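Peptide amidase (Stenotrophomonas maltophilia, PDB 1M22) probably hydrolyses amide bonds as an amidase signature enzyme, using a catalytic serine as nucleophile. Local coordinates at residues L59-E64 with G121-G126. Numbering follows the deposited sequence.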
ATOM      1  N   LEU A  59      -1.359  13.383  20.279  1.00 10.35           N
ATOM      2  CA  LEU A  59      -2.284  13.591  21.387  1.00 10.41           C
ATOM      3  C   LEU A  59      -3.033  14.912  21.245  1.00  9.76           C
ATOM      4  O   LEU A  59      -4.229  14.991  21.528  1.00 10.76           O
ATOM      5  CB  LEU A  59      -1.530  13.557  22.720  1.00 11.15           C
ATOM      6  CG  LEU A  59      -2.398  13.714  23.972  1.00 13.73           C
ATOM      7  CD1 LEU A  59      -3.461  12.622  24.006  1.00 14.91           C
ATOM      8  CD2 LEU A  59      -1.517  13.648  25.210  1.00 14.75           C
ATOM      9  N   LYS A  60      -2.322  15.946  20.805  1.00 10.53           N
ATOM     10  CA  LYS A  60      -2.926  17.258  20.607  1.00 12.03           C
ATOM     11  C   LYS A  60      -4.042  17.157  19.570  1.00 11.37           C
ATOM     12  O   LYS A  60      -5.132  17.698  19.761  1.00 11.64           O
ATOM     13  CB  LYS A  60      -1.870  18.262  20.135  1.00 14.89           C
ATOM     14  CG  LYS A  60      -2.420  19.656  19.847  1.00 19.04           C
ATOM     15  CD  LYS A  60      -1.322  20.621  19.420  1.00 24.36           C
ATOM     16  CE  LYS A  60      -0.727  20.242  18.075  1.00 28.05           C
ATOM     17  NZ  LYS A  60      -1.735  20.315  16.981  1.00 31.56           N
ATOM     18  N   GLU A  61      -3.760  16.458  18.474  1.00 10.69           N
ATOM     19  CA  GLU A  61      -4.737  16.277  17.407  1.00 10.42           C
ATOM     20  C   GLU A  61      -5.958  15.514  17.916  1.00  9.18           C
ATOM     21  O   GLU A  61      -7.096  15.916  17.671  1.00  9.63           O
ATOM     22  CB  GLU A  61      -4.099  15.526  16.229  1.00 11.33           C
ATOM     23  CG  GLU A  61      -3.177  16.389  15.369  1.00 14.17           C
ATOM     24  CD  GLU A  61      -2.452  15.604  14.279  1.00 16.04           C
ATOM     25  OE1 GLU A  61      -3.082  14.744  13.620  1.00 19.37           O
ATOM     26  OE2 GLU A  61      -1.249  15.861  14.067  1.00 17.00           O
ATOM     27  N   ALA A  62      -5.720  14.419  18.631  1.00  8.73           N
ATOM     28  CA  ALA A  62      -6.812  13.618  19.171  1.00  8.55           C
ATOM     29  C   ALA A  62      -7.684  14.447  20.116  1.00  8.69           C
ATOM     30  O   ALA A  62      -8.913  14.374  20.066  1.00  9.88           O
ATOM     31  CB  ALA A  62      -6.253  12.397  19.899  1.00  8.10           C
ATOM     32  N   ALA A  63      -7.042  15.236  20.976  1.00  9.18           N
ATOM     33  CA  ALA A  63      -7.764  16.068  21.935  1.00  9.98           C
ATOM     34  C   ALA A  63      -8.600  17.138  21.241  1.00 10.28           C
ATOM     35  O   ALA A  63      -9.681  17.491  21.713  1.00 11.21           O
ATOM     36  CB  ALA A  63      -6.783  16.713  22.904  1.00 11.03           C
ATOM     37  N   GLU A  64      -8.103  17.652  20.122  1.00  9.83           N
ATOM     38  CA  GLU A  64      -8.838  18.667  19.383  1.00 11.49           C
ATOM     39  C   GLU A  64     -10.051  18.020  18.716  1.00 11.76           C
ATOM     40  O   GLU A  64     -11.128  18.611  18.671  1.00 12.78           O
ATOM     41  CB  GLU A  64      -7.937  19.324  18.335  1.00 12.81           C
ATOM     42  CG  GLU A  64      -8.513  20.597  17.724  1.00 17.53           C
ATOM     43  CD  GLU A  64      -8.863  21.646  18.767  1.00 21.12           C
ATOM     44  OE1 GLU A  64      -8.027  21.906  19.658  1.00 24.02           O
ATOM     45  OE2 GLU A  64      -9.972  22.218  18.691  1.00 24.80           O
ATOM     46  N   GLY A 121     -10.796  14.536   9.757  1.00  8.58           N
ATOM     47  CA  GLY A 121     -10.746  14.270  11.187  1.00  8.45           C
ATOM     48  C   GLY A 121      -9.824  13.163  11.657  1.00  8.04           C
ATOM     49  O   GLY A 121      -9.796  12.848  12.845  1.00  8.16           O
ATOM     50  N   ALA A 122      -9.066  12.563  10.746  1.00  7.53           N
ATOM     51  CA  ALA A 122      -8.159  11.494  11.143  1.00  8.53           C
ATOM     52  C   ALA A 122      -7.006  12.049  11.971  1.00  7.62           C
ATOM     53  O   ALA A 122      -6.610  13.205  11.817  1.00  9.72           O
ATOM     54  CB  ALA A 122      -7.619  10.767   9.911  1.00  8.30           C
ATOM     55  N   VAL A 123      -6.488  11.214  12.862  1.00  7.24           N
ATOM     56  CA  VAL A 123      -5.375  11.577  13.728  1.00  7.70           C
ATOM     57  C   VAL A 123      -4.130  10.865  13.204  1.00  7.45           C
ATOM     58  O   VAL A 123      -4.131   9.645  13.049  1.00  8.34           O
ATOM     59  CB  VAL A 123      -5.640  11.120  15.180  1.00  7.99           C
ATOM     60  CG1 VAL A 123      -4.392  11.321  16.036  1.00 10.63           C
ATOM     61  CG2 VAL A 123      -6.815  11.897  15.759  1.00  9.97           C
ATOM     62  N   VAL A 124      -3.075  11.619  12.918  1.00  7.92           N
ATOM     63  CA  VAL A 124      -1.846  11.010  12.426  1.00  8.78           C
ATOM     64  C   VAL A 124      -0.983  10.575  13.608  1.00  9.21           C
ATOM     65  O   VAL A 124      -0.493  11.407  14.365  1.00  9.33           O
ATOM     66  CB  VAL A 124      -1.050  11.995  11.542  1.00  9.48           C
ATOM     67  CG1 VAL A 124       0.237  11.343  11.053  1.00  9.82           C
ATOM     68  CG2 VAL A 124      -1.905  12.429  10.359  1.00 11.24           C
ATOM     69  N   LEU A 125      -0.818   9.267  13.775  1.00  8.25           N
ATOM     70  CA  LEU A 125      -0.012   8.730  14.869  1.00  8.63           C
ATOM     71  C   LEU A 125       1.481   8.855  14.594  1.00  9.07           C
ATOM     72  O   LEU A 125       2.278   9.022  15.519  1.00  9.03           O
ATOM     73  CB  LEU A 125      -0.330   7.253  15.102  1.00 10.69           C
ATOM     74  CG  LEU A 125      -1.652   6.852  15.754  1.00 11.11           C
ATOM     75  CD1 LEU A 125      -1.795   5.338  15.692  1.00 14.09           C
ATOM     76  CD2 LEU A 125      -1.693   7.333  17.199  1.00 13.90           C
ATOM     77  N   GLY A 126       1.852   8.760  13.322  1.00  7.31           N
ATOM     78  CA  GLY A 126       3.251   8.840  12.954  1.00  8.20           C
ATOM     79  C   GLY A 126       3.504   8.285  11.568  1.00  7.85           C
ATOM     80  O   GLY A 126       2.570   8.122  10.777  1.00  7.59           O
TER
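Glu61 of helix 58-70 reaches across to the backbone of Val124, near the start of strand 123-128. This strand is next to the edge strand 51-54 in the eleven-stranded mixed sheet of the amidase signature fold. The helix follows that edge strand in the chain. Its segment 59-64 runs nearly antiparallel to strand 123-126, at 162°, and the axes approach to 7.7 Å.

The polar part is a single hydrogen bond. Val124 N donates to Glu61 OE1 over 3.2 Å, and the bond is nearly straight, 171° at the hydrogen. The amide comes to the syn side of the carboxylate but lies 33° out of its plane. Glu61 CG stands anti to the carbonyl carbon, and the chain is extended beyond it, which carries the carboxylate out to the strand. The other oxygen, OE2, accepts a hydrogen bond from Asn55 ND2 and forms a salt bridge with Arg118 on helix 112-119, so both oxygens of this buried acid are engaged and the charged form is probably favoured. Asn55 also donates to Val124 O, so Glu61 and Asn55 together bind both backbone polar groups of Val124.

In the apolar part, the two methyls of Val123 divide between neighbouring helix residues. CG1 packs against Glu61 CB at 4.2 Å, and CG2 turns to Ala62. Ser27 at the start of helix 27-43 touches both Ala62 and Val123. Ala62 and Val123 sit level with each other, their CA atoms 6.0 Å apart. The closest apolar approach joins Val123 CG2 to Ala62 CA at 3.8 Å.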